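Local coordinates for protein beta-n-acetylhexosaminidase (Streptococcus pneumoniae, PDB 4AZI) that hydrolyses terminal, non-reducing beta-linked N-acetylhexosamine residues from glycans, as a family 20 glycoside hydrolase catalytic module of the pneumococcal exo-beta-D-N-acetylglucosaminidase StrH, at residues I13-G18 and N25-I30; D122-A127 and N157-L162; Y292-A297 and F343-A348; N362-E367 and L393-N398. The protein carries 2 engineered substitutions. All coordinates share one frame; numbering follows the deposited sequence.

Contact 1 of 4, residues I13-G18 and N25-I30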
# COMPACT_ATOMS: atom_id res chain seq x y z
N ILE A 13 -7.00 -1.31 3.37
CA ILE A 13 -7.01 -2.49 2.51
C ILE A 13 -5.94 -2.30 1.43
O ILE A 13 -5.92 -1.29 0.73
CB ILE A 13 -8.44 -2.79 1.92
CG1 ILE A 13 -8.43 -4.01 0.98
CG2 ILE A 13 -9.05 -1.56 1.25
CD1 ILE A 13 -8.02 -5.31 1.65
N SER A 14 -5.03 -3.26 1.33
CA SER A 14 -3.97 -3.21 0.31
C SER A 14 -4.31 -4.14 -0.85
O SER A 14 -4.76 -5.26 -0.63
CB SER A 14 -2.60 -3.58 0.92
OG SER A 14 -1.58 -3.58 -0.07
N ILE A 15 -4.08 -3.65 -2.07
CA ILE A 15 -4.35 -4.40 -3.30
C ILE A 15 -3.10 -4.40 -4.20
O ILE A 15 -2.63 -3.34 -4.63
CB ILE A 15 -5.56 -3.81 -4.09
CG1 ILE A 15 -6.88 -3.89 -3.29
CG2 ILE A 15 -5.69 -4.43 -5.47
CD1 ILE A 15 -7.42 -5.28 -2.99
N ASP A 16 -2.58 -5.60 -4.48
CA ASP A 16 -1.41 -5.80 -5.34
C ASP A 16 -1.81 -5.64 -6.81
O ASP A 16 -2.02 -6.62 -7.53
CB ASP A 16 -0.81 -7.19 -5.04
CG ASP A 16 0.51 -7.47 -5.78
OD1 ASP A 16 1.06 -6.59 -6.48
OD2 ASP A 16 1.00 -8.62 -5.67
N ALA A 17 -1.93 -4.39 -7.25
CA ALA A 17 -2.20 -4.09 -8.66
C ALA A 17 -0.89 -3.88 -9.42
O ALA A 17 -0.86 -3.26 -10.48
CB ALA A 17 -3.11 -2.88 -8.80
N GLY A 18 0.20 -4.37 -8.84
CA GLY A 18 1.50 -4.34 -9.47
C GLY A 18 1.73 -5.60 -10.27
O GLY A 18 2.06 -5.53 -11.46
N ASN A 25 -12.84 0.28 -12.72
CA ASN A 25 -14.11 -0.11 -12.10
C ASN A 25 -13.96 -1.13 -10.96
O ASN A 25 -14.69 -1.06 -9.98
CB ASN A 25 -15.12 -0.60 -13.13
CG ASN A 25 -15.77 0.54 -13.90
OD1 ASN A 25 -15.85 1.66 -13.41
ND2 ASN A 25 -16.22 0.26 -15.12
N GLN A 26 -13.01 -2.05 -11.10
CA GLN A 26 -12.74 -3.01 -10.04
C GLN A 26 -12.25 -2.29 -8.78
O GLN A 26 -12.66 -2.63 -7.67
CB GLN A 26 -11.74 -4.08 -10.49
CG GLN A 26 -12.37 -5.18 -11.34
CD GLN A 26 -11.34 -6.11 -11.96
OE1 GLN A 26 -10.26 -5.68 -12.37
NE2 GLN A 26 -11.68 -7.39 -12.04
N LEU A 27 -11.39 -1.29 -8.97
CA LEU A 27 -10.81 -0.55 -7.84
C LEU A 27 -11.83 0.37 -7.18
O LEU A 27 -11.87 0.48 -5.95
CB LEU A 27 -9.55 0.19 -8.28
CG LEU A 27 -8.47 -0.75 -8.84
CD1 LEU A 27 -7.39 -0.00 -9.61
CD2 LEU A 27 -7.85 -1.61 -7.74
N LYS A 28 -12.69 0.99 -7.99
CA LYS A 28 -13.81 1.79 -7.49
C LYS A 28 -14.71 0.95 -6.58
O LYS A 28 -15.12 1.41 -5.52
CB LYS A 28 -14.62 2.40 -8.63
CG LYS A 28 -14.01 3.63 -9.28
CD LYS A 28 -14.85 4.09 -10.48
CE LYS A 28 -15.00 5.60 -10.53
NZ LYS A 28 -15.90 6.09 -11.63
N ARG A 29 -15.02 -0.28 -7.00
CA ARG A 29 -15.80 -1.22 -6.18
C ARG A 29 -15.15 -1.56 -4.83
O ARG A 29 -15.84 -1.68 -3.81
CB ARG A 29 -16.08 -2.51 -6.95
CG ARG A 29 -17.12 -2.37 -8.03
CD ARG A 29 -18.01 -3.60 -8.04
NE ARG A 29 -18.97 -3.57 -6.93
CZ ARG A 29 -19.74 -4.59 -6.55
NH1 ARG A 29 -19.67 -5.76 -7.17
NH2 ARG A 29 -20.58 -4.43 -5.53
N ILE A 30 -13.83 -1.73 -4.85
CA ILE A 30 -13.05 -1.90 -3.62
C ILE A 30 -13.18 -0.66 -2.71
O ILE A 30 -13.41 -0.80 -1.50
CB ILE A 30 -11.56 -2.20 -3.94
CG1 ILE A 30 -11.42 -3.61 -4.51
CG2 ILE A 30 -10.67 -2.00 -2.70
CD1 ILE A 30 -10.10 -3.88 -5.22
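Ile15 on the strand meets Ile30 and Leu27 on the helix, and its branched side chain divides the work between them. From CB, which is directed at the helix, the chain forks. The methyl CG2 stands anti to the backbone N and turns to Leu27, lying 4.2 Å from Leu27 CD2. The other branch, CG1, sits beside the backbone N (chi1 -62°) and reaches Ile30, with Ile15 CG1 3.8 Å from Ile30 CD1. At the tip, Ile15 CD1 is again 3.8 Å from Ile30 CD1, so one methyl of the helix touches both the stem and the end of this branch. The two isoleucines thus approach tip to tip. A lighter contact lies two residues earlier on the strand, where Ile13 CG2 is 4.3 Å from Ile30 CG2. No hydrogen bond crosses the interface; the seal is entirely apolar and buried.

Between these isoleucines, Ser14 points away from the helix and its OG bonds to His43. Asp16, at the centre of an inverse gamma turn, carries a salt bridge to Arg19, a residue of the ligand pocket, so Asp16 supplies a second-shell carboxylate for that site.

The axes of strand 13-16 and helix 25-30 run nearly antiparallel (164°) with a closest approach of 11.1 Å, as expected for the first beta-alpha-beta unit of a TIM barrel. Strand 10-16 lies between strands 41-45 and 321-329, with Ile13 touching Val42 and Ile328, while Leu27 on helix 24-37 also packs against Leu100 of helix 94-106.

Contact 2 of 4, residues D122-A127 and N157-L162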
# COMPACT_ATOMS: atom_id res chain seq x y z
N ASP A 122 10.90 -6.05 -11.51
CA ASP A 122 11.15 -6.79 -12.76
C ASP A 122 10.93 -5.89 -13.98
O ASP A 122 11.73 -5.87 -14.92
CB ASP A 122 10.20 -8.00 -12.88
CG ASP A 122 10.23 -8.92 -11.66
OD1 ASP A 122 10.12 -8.44 -10.51
OD2 ASP A 122 10.31 -10.16 -11.86
N ALA A 123 9.81 -5.17 -13.97
CA ALA A 123 9.40 -4.39 -15.13
C ALA A 123 10.37 -3.26 -15.43
O ALA A 123 10.72 -3.03 -16.59
CB ALA A 123 7.99 -3.86 -14.95
N MET A 124 10.82 -2.57 -14.38
CA MET A 124 11.75 -1.45 -14.52
C MET A 124 13.12 -1.92 -15.03
O MET A 124 13.76 -1.21 -15.79
CB MET A 124 11.91 -0.69 -13.20
CG MET A 124 10.64 -0.02 -12.70
SD MET A 124 11.07 0.98 -11.26
CE MET A 124 9.56 0.95 -10.31
N LEU A 125 13.53 -3.11 -14.61
CA LEU A 125 14.81 -3.69 -15.04
C LEU A 125 14.88 -3.94 -16.54
O LEU A 125 15.85 -3.57 -17.19
CB LEU A 125 15.11 -4.98 -14.26
CG LEU A 125 15.28 -4.90 -12.74
CD1 LEU A 125 15.30 -6.30 -12.15
CD2 LEU A 125 16.51 -4.12 -12.30
N VAL A 126 13.84 -4.57 -17.09
CA VAL A 126 13.74 -4.82 -18.52
C VAL A 126 13.52 -3.51 -19.29
O VAL A 126 14.08 -3.31 -20.37
CB VAL A 126 12.60 -5.82 -18.83
CG1 VAL A 126 12.38 -5.98 -20.33
CG2 VAL A 126 12.89 -7.18 -18.18
N ALA A 127 12.71 -2.62 -18.72
CA ALA A 127 12.49 -1.30 -19.30
C ALA A 127 13.82 -0.56 -19.46
O ALA A 127 14.08 0.02 -20.52
CB ALA A 127 11.52 -0.49 -18.46
N ASN A 157 20.44 6.14 -11.04
CA ASN A 157 20.07 7.50 -11.43
C ASN A 157 18.76 7.50 -12.18
O ASN A 157 17.90 8.35 -11.95
CB ASN A 157 21.18 8.18 -12.23
CG ASN A 157 22.34 8.64 -11.35
OD1 ASN A 157 22.19 8.80 -10.15
ND2 ASN A 157 23.50 8.84 -11.96
N PHE A 158 18.58 6.50 -13.04
CA PHE A 158 17.32 6.39 -13.79
C PHE A 158 16.11 6.12 -12.89
O PHE A 158 15.11 6.82 -12.98
CB PHE A 158 17.40 5.31 -14.86
CG PHE A 158 16.20 5.29 -15.74
CD1 PHE A 158 16.12 6.12 -16.84
CD2 PHE A 158 15.12 4.46 -15.44
CE1 PHE A 158 15.00 6.12 -17.64
CE2 PHE A 158 14.00 4.45 -16.23
CZ PHE A 158 13.94 5.29 -17.34
N VAL A 159 16.21 5.09 -12.06
CA VAL A 159 15.09 4.69 -11.21
C VAL A 159 14.67 5.82 -10.28
O VAL A 159 13.48 6.11 -10.18
CB VAL A 159 15.40 3.39 -10.44
CG1 VAL A 159 14.34 3.11 -9.39
CG2 VAL A 159 15.48 2.23 -11.42
N LYS A 160 15.64 6.47 -9.63
CA LYS A 160 15.37 7.62 -8.77
C LYS A 160 14.60 8.73 -9.48
O LYS A 160 13.69 9.33 -8.90
CB LYS A 160 16.66 8.19 -8.19
CG LYS A 160 17.30 7.34 -7.12
CD LYS A 160 18.44 8.09 -6.46
CE LYS A 160 19.70 7.24 -6.40
NZ LYS A 160 20.82 8.00 -5.76
N ALA A 161 15.00 9.03 -10.72
CA ALA A 161 14.33 10.04 -11.52
C ALA A 161 12.90 9.61 -11.83
O ALA A 161 11.98 10.41 -11.70
CB ALA A 161 15.10 10.31 -12.82
N LEU A 162 12.73 8.33 -12.21
CA LEU A 162 11.40 7.75 -12.48
C LEU A 162 10.48 7.83 -11.27
O LEU A 162 9.34 8.27 -11.37
CB LEU A 162 11.53 6.30 -12.95
CG LEU A 162 10.21 5.60 -13.33
CD1 LEU A 162 9.54 6.34 -14.48
CD2 LEU A 162 10.46 4.14 -13.69
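No ring or amide takes part directly where Met124 meets Val159 and Leu162; the one ring in the two segments, that of Phe158, stays more than 5 Å from segment 122-127 and forms an edge-to-face stack with Tyr67, with Ile60 and Leu131 also against its side chain. The contact itself is made by the thioether. Met124 has CG beside its backbone N and an extended chain beyond it (chi2 -173°), which carries SD across to the second helix. There Met124 SD lies 4.0 Å from Leu162 CD2 and 4.3 Å from Val159 CG1, bridging two residues one helical turn apart. Leu162 CG is anti to the backbone N, and its side chain crosses that of Met124 obliquely. All three residues are buried, and no hydrogen bond joins the segments.

Other elements close in around the same apolar patch: Leu162 packs on Met58 and Ile60, Val159 on Met121 and on Tyr209 of helix 203-219, and Ala127 on Ala75 and Ile76 of helix 69-83. This is helix-to-helix packing outside the strands of the TIM barrel. Short helix 122-130, which follows strand 110-117, is held against helix 153-170, which precedes strand 176-180.

Contact 3 of 4, residues Y292-A297 and F343-A348. Engineered in segment 292-297: Tyr292 (natural residue Gly). With OAN (O-(2-acetamido-2-deoxy D-glucopyranosylidene) amino-N-phenylcarbamate), chain C.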
# COMPACT_ATOMS: atom_id res chain seq x y z
N TYR A 292 -0.80 -18.04 3.60
CA TYR A 292 -1.63 -16.94 3.10
C TYR A 292 -2.82 -17.40 2.26
O TYR A 292 -3.19 -16.75 1.27
CB TYR A 292 -0.77 -15.91 2.36
CG TYR A 292 0.51 -15.52 3.08
CD1 TYR A 292 0.51 -15.23 4.45
CD2 TYR A 292 1.72 -15.41 2.39
CE1 TYR A 292 1.68 -14.86 5.11
CE2 TYR A 292 2.89 -15.05 3.05
CZ TYR A 292 2.86 -14.77 4.40
OH TYR A 292 4.02 -14.40 5.05
N PHE A 293 -3.42 -18.52 2.65
CA PHE A 293 -4.66 -18.99 2.01
C PHE A 293 -5.86 -18.34 2.70
O PHE A 293 -5.73 -17.81 3.81
CB PHE A 293 -4.74 -20.53 1.97
CG PHE A 293 -4.64 -21.20 3.31
CD1 PHE A 293 -3.39 -21.46 3.89
CD2 PHE A 293 -5.79 -21.61 3.99
CE1 PHE A 293 -3.30 -22.10 5.12
CE2 PHE A 293 -5.70 -22.24 5.22
CZ PHE A 293 -4.46 -22.48 5.79
N LEU A 294 -7.03 -18.37 2.05
CA LEU A 294 -8.18 -17.57 2.47
C LEU A 294 -8.74 -17.90 3.86
O LEU A 294 -8.92 -17.00 4.68
CB LEU A 294 -9.31 -17.65 1.43
CG LEU A 294 -10.48 -16.69 1.65
CD1 LEU A 294 -10.01 -15.24 1.71
CD2 LEU A 294 -11.53 -16.89 0.56
N LYS A 295 -8.99 -19.18 4.11
CA LYS A 295 -9.61 -19.61 5.36
C LYS A 295 -8.86 -19.12 6.61
O LYS A 295 -9.47 -18.63 7.57
CB LYS A 295 -9.73 -21.13 5.35
CG LYS A 295 -10.68 -21.73 6.37
CD LYS A 295 -11.14 -23.13 5.95
CE LYS A 295 -10.01 -24.01 5.43
NZ LYS A 295 -8.88 -24.20 6.39
N LYS A 296 -7.54 -19.24 6.58
CA LYS A 296 -6.69 -18.80 7.68
C LYS A 296 -6.65 -17.27 7.83
O LYS A 296 -6.68 -16.75 8.96
CB LYS A 296 -5.27 -19.37 7.49
CG LYS A 296 -4.24 -18.91 8.52
CD LYS A 296 -4.50 -19.51 9.90
CE LYS A 296 -3.98 -20.94 10.01
NZ LYS A 296 -4.13 -21.45 11.40
N ALA A 297 -6.59 -16.57 6.71
CA ALA A 297 -6.65 -15.10 6.70
C ALA A 297 -7.92 -14.63 7.39
O ALA A 297 -7.88 -13.74 8.25
CB ALA A 297 -6.58 -14.56 5.27
N PHE A 343 -14.00 -9.24 -0.41
CA PHE A 343 -15.07 -8.59 0.34
C PHE A 343 -15.37 -9.32 1.65
O PHE A 343 -15.55 -8.68 2.68
CB PHE A 343 -16.34 -8.45 -0.52
CG PHE A 343 -16.27 -7.35 -1.56
CD1 PHE A 343 -15.07 -6.71 -1.85
CD2 PHE A 343 -17.42 -6.98 -2.26
CE1 PHE A 343 -15.02 -5.70 -2.81
CE2 PHE A 343 -17.37 -5.97 -3.22
CZ PHE A 343 -16.17 -5.33 -3.49
N GLU A 344 -15.39 -10.65 1.61
CA GLU A 344 -15.57 -11.41 2.85
C GLU A 344 -14.42 -11.16 3.84
O GLU A 344 -14.65 -10.97 5.04
CB GLU A 344 -15.73 -12.91 2.59
CG GLU A 344 -16.05 -13.70 3.86
CD GLU A 344 -16.03 -15.20 3.67
OE1 GLU A 344 -15.74 -15.68 2.55
OE2 GLU A 344 -16.32 -15.91 4.66
N LEU A 345 -13.19 -11.14 3.33
CA LEU A 345 -12.02 -10.89 4.16
C LEU A 345 -12.08 -9.49 4.78
O LEU A 345 -11.88 -9.33 5.99
CB LEU A 345 -10.73 -11.10 3.36
CG LEU A 345 -9.38 -11.09 4.07
CD1 LEU A 345 -9.35 -12.00 5.29
CD2 LEU A 345 -8.27 -11.47 3.10
N MET A 346 -12.37 -8.48 3.95
CA MET A 346 -12.54 -7.11 4.41
C MET A 346 -13.64 -6.98 5.47
O MET A 346 -13.45 -6.30 6.46
CB MET A 346 -12.85 -6.18 3.25
CG MET A 346 -11.68 -5.93 2.33
SD MET A 346 -12.17 -5.00 0.87
CE MET A 346 -12.44 -3.38 1.57
N THR A 347 -14.78 -7.63 5.23
CA THR A 347 -15.93 -7.57 6.13
C THR A 347 -15.60 -8.19 7.49
O THR A 347 -15.92 -7.61 8.54
CB THR A 347 -17.17 -8.24 5.51
OG1 THR A 347 -17.48 -7.61 4.26
CG2 THR A 347 -18.38 -8.14 6.43
N ALA A 348 -14.94 -9.35 7.47
CA ALA A 348 -14.52 -10.04 8.69
C ALA A 348 -13.61 -9.18 9.59
O ALA A 348 -13.83 -9.10 10.80
CB ALA A 348 -13.83 -11.35 8.35
CAH OAN C . 6.19 -7.06 2.13
CAG OAN C . 5.63 -8.39 1.61
OAN OAN C . 4.63 -8.88 2.13
NAI OAN C . 6.30 -8.94 0.60
CAB OAN C . 5.92 -10.21 -0.07
CAC OAN C . 4.86 -9.94 -1.13
OAJ OAN C . 5.49 -9.48 -2.33
CAD OAN C . 4.04 -11.19 -1.42
OAK OAN C . 3.09 -10.85 -2.43
CAE OAN C . 3.30 -11.62 -0.14
CAF OAN C . 2.47 -12.90 -0.29
OAM OAN C . 3.33 -14.02 -0.54
OAL OAN C . 4.19 -11.79 0.99
CAA OAN C . 5.46 -11.28 0.94
NAY OAN C . 6.32 -11.75 1.82
OAQ OAN C . 5.84 -12.70 2.67
CAP OAN C . 6.77 -13.61 3.08
OAR OAN C . 6.47 -14.47 3.91
NAO OAN C . 8.00 -13.51 2.54
CAS OAN C . 9.05 -14.28 2.84
CAT OAN C . 10.25 -13.65 3.17
CAU OAN C . 11.38 -14.40 3.49
CAV OAN C . 11.32 -15.79 3.48
CAW OAN C . 10.12 -16.44 3.15
CAX OAN C . 8.99 -15.69 2.82
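An engineered tyrosine, Tyr292, which replaces the natural glycine, reaches the bound inhibitor through its hydroxyl. Tyr292 OH donates a hydrogen bond of 2.7 Å to OAR, the carbonyl oxygen of the inhibitor's phenylcarbamate, which lies in the plane of the ring at its edge. Closer to the sugar, Tyr292 CD2 comes 3.6 Å from the hydroxymethyl oxygen OAM, an oblique approach. The ring also meets that of Tyr280, another pocket residue that hydrogen-bonds the inhibitor.

Beyond Tyr292 the chain enters a helix with Phe293 as N-cap, and here the two protein segments touch. Leu345 carries this packing. Its CG is anti to the backbone N (chi1 -171°), and both methyls close on Ala297 CB, Leu345 CD1 at 3.8 Å and Leu345 CD2 at 4.1 Å. Leu345 CD1 also comes as near as 3.7 Å to the carbonyl carbon of Ala297, while Leu345 CD2 is 4.4 Å from Leu294 CD1. No hydrogen bond crosses between the helices. Within the second, Phe343 O is gripped twice: Thr347 OG1 donates at 2.7 Å from above the carbonyl plane, and Thr347 N comes from the opposite face.

Helix 294-303, following strand 271-282, thus packs on helix 339-352, following strand 321-329, in the outer layer of the TIM barrel. Tyr281 of strand 271-282 lies against both Leu294 and Leu345, and Met346 and Thr347 continue the layer to Leu37 of helix 24-37.

Contact 4 of 4, residues N362-E367 and L393-N398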
# COMPACT_ATOMS: atom_id res chain seq x y z
N ASN A 362 -22.82 5.96 3.50
CA ASN A 362 -23.23 6.10 2.09
C ASN A 362 -24.68 6.51 1.90
O ASN A 362 -24.97 7.40 1.10
CB ASN A 362 -22.89 4.85 1.28
CG ASN A 362 -21.43 4.80 0.88
OD1 ASN A 362 -20.94 5.66 0.13
ND2 ASN A 362 -20.72 3.79 1.37
N ALA A 363 -25.59 5.87 2.63
CA ALA A 363 -27.01 6.25 2.61
C ALA A 363 -27.20 7.72 2.99
O ALA A 363 -28.00 8.42 2.37
CB ALA A 363 -27.84 5.34 3.51
N LEU A 364 -26.45 8.18 4.00
CA LEU A 364 -26.46 9.59 4.39
C LEU A 364 -26.09 10.52 3.24
O LEU A 364 -26.79 11.51 2.99
CB LEU A 364 -25.56 9.84 5.62
CG LEU A 364 -25.50 11.28 6.14
CD1 LEU A 364 -26.89 11.85 6.39
CD2 LEU A 364 -24.67 11.39 7.41
N ARG A 365 -24.99 10.22 2.53
CA ARG A 365 -24.55 11.05 1.41
C ARG A 365 -25.58 11.09 0.27
O ARG A 365 -25.68 12.10 -0.43
CB ARG A 365 -23.18 10.60 0.88
CG ARG A 365 -22.01 11.07 1.74
CD ARG A 365 -20.67 10.75 1.09
NE ARG A 365 -20.31 9.33 1.21
CZ ARG A 365 -19.67 8.81 2.25
NH1 ARG A 365 -19.32 9.57 3.29
NH2 ARG A 365 -19.38 7.52 2.27
N GLU A 366 -26.31 9.99 0.10
CA GLU A 366 -27.38 9.88 -0.90
C GLU A 366 -28.61 10.71 -0.52
O GLU A 366 -29.23 11.34 -1.39
CB GLU A 366 -27.80 8.42 -1.10
CG GLU A 366 -26.79 7.57 -1.87
CD GLU A 366 -27.10 6.08 -1.82
OE1 GLU A 366 -28.16 5.69 -1.30
OE2 GLU A 366 -26.26 5.29 -2.31
N GLU A 367 -28.96 10.72 0.76
CA GLU A 367 -30.07 11.55 1.23
C GLU A 367 -29.74 13.05 1.19
O GLU A 367 -30.61 13.85 0.84
CB GLU A 367 -30.55 11.13 2.63
CG GLU A 367 -31.47 9.92 2.64
CD GLU A 367 -32.70 10.09 1.75
OE1 GLU A 367 -33.61 10.86 2.12
OE2 GLU A 367 -32.74 9.46 0.67
N LEU A 393 -27.54 14.99 12.70
CA LEU A 393 -26.62 14.03 12.08
C LEU A 393 -25.32 13.89 12.87
O LEU A 393 -24.75 14.89 13.30
CB LEU A 393 -26.31 14.43 10.64
CG LEU A 393 -27.49 14.52 9.65
CD1 LEU A 393 -27.00 14.95 8.27
CD2 LEU A 393 -28.26 13.21 9.57
N ASN A 394 -24.88 12.65 13.07
CA ASN A 394 -23.65 12.36 13.81
C ASN A 394 -22.65 11.73 12.85
O ASN A 394 -22.86 10.60 12.39
CB ASN A 394 -23.94 11.43 14.99
CG ASN A 394 -22.75 11.25 15.92
OD1 ASN A 394 -21.60 11.47 15.54
ND2 ASN A 394 -23.02 10.82 17.15
N TYR A 395 -21.56 12.45 12.56
CA TYR A 395 -20.54 11.97 11.63
C TYR A 395 -19.45 11.12 12.30
O TYR A 395 -18.53 10.63 11.63
CB TYR A 395 -19.94 13.14 10.84
CG TYR A 395 -20.91 13.75 9.86
CD1 TYR A 395 -21.03 13.24 8.56
CD2 TYR A 395 -21.74 14.82 10.22
CE1 TYR A 395 -21.93 13.78 7.66
CE2 TYR A 395 -22.64 15.37 9.31
CZ TYR A 395 -22.73 14.84 8.04
OH TYR A 395 -23.62 15.37 7.12
N ASN A 396 -19.58 10.91 13.61
CA ASN A 396 -18.55 10.27 14.41
C ASN A 396 -18.86 8.83 14.85
O ASN A 396 -18.23 8.33 15.78
CB ASN A 396 -18.25 11.12 15.65
CG ASN A 396 -18.02 12.58 15.32
OD1 ASN A 396 -17.32 12.92 14.37
ND2 ASN A 396 -18.62 13.46 16.11
N LEU A 397 -19.82 8.18 14.19
CA LEU A 397 -20.28 6.86 14.63
C LEU A 397 -19.42 5.72 14.08
O LEU A 397 -19.01 5.74 12.92
CB LEU A 397 -21.77 6.65 14.29
CG LEU A 397 -22.76 7.60 15.00
CD1 LEU A 397 -24.14 7.54 14.36
CD2 LEU A 397 -22.84 7.31 16.49
N ASN A 398 -19.14 4.74 14.94
CA ASN A 398 -18.37 3.56 14.54
C ASN A 398 -19.31 2.45 14.08
O ASN A 398 -20.53 2.61 14.12
CB ASN A 398 -17.39 3.11 15.64
CG ASN A 398 -18.08 2.59 16.90
OD1 ASN A 398 -19.14 1.98 16.85
ND2 ASN A 398 -17.45 2.82 18.04
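A loop that contains an Asx turn, between helices 380-391 and 402-414, supplies Leu393 and Tyr395, which close on Leu364 of the short helix 362-368, in the helical region that follows the catalytic barrel. Leu364 is the shared partner, and each of its methyls has its own target. CG stands anti to the backbone N (chi1 -179°), sending the fork toward the loop. Leu364 CD1 meets Leu393 tip to tip, 3.6 Å from Leu393 CD1 and 3.7 Å from Leu393 CD2. The other methyl, Leu364 CD2, lies 3.6 Å from Tyr395 CE1, approaching the ring obliquely, and the two side chains cross at about a right angle. Leu364 is buried by these neighbours and by Leu412 of helix 402-414, whereas Tyr395 is exposed.

The contact is apolar, and polar links tie down the loop beside it: Tyr361 OH, just before the helix, bonds to the backbone of Asn394 and Leu397, and Arg358 reaches Tyr395 O. Inside the loop, the Asx turn is made by Asn396 N, which donates to Asn394 OD1 at 2.8 Å with an N-H...O angle of 155°, the donor tilted 27° from the plane of the side-chain carbonyl.

Contacts 1, 2 and 3 belong to the catalytic TIM barrel, whereas contact 4 lies in the C-terminal helices, partly buried, its centre about 27 Å from the centre of the chain. Contact 1 is the most central, joining a barrel strand to a helix; contacts 2 and 3 pair helices on opposite sides of the chain's centre, about 17 Å apart at their nearest atoms. Contacts 1 and 3 touch, Ile13 CD1 lying 3.8 Å from Met346 CG. All four are closed by apolar side chains without hydrogen bonds between their segments: isoleucines and a leucine in contact 1, a thioether against methyls in contact 2, leucines and an alanine in contact 3, two leucines and a tyrosine ring in contact 4. Contact 3 alone includes a residue that binds the inhibitor.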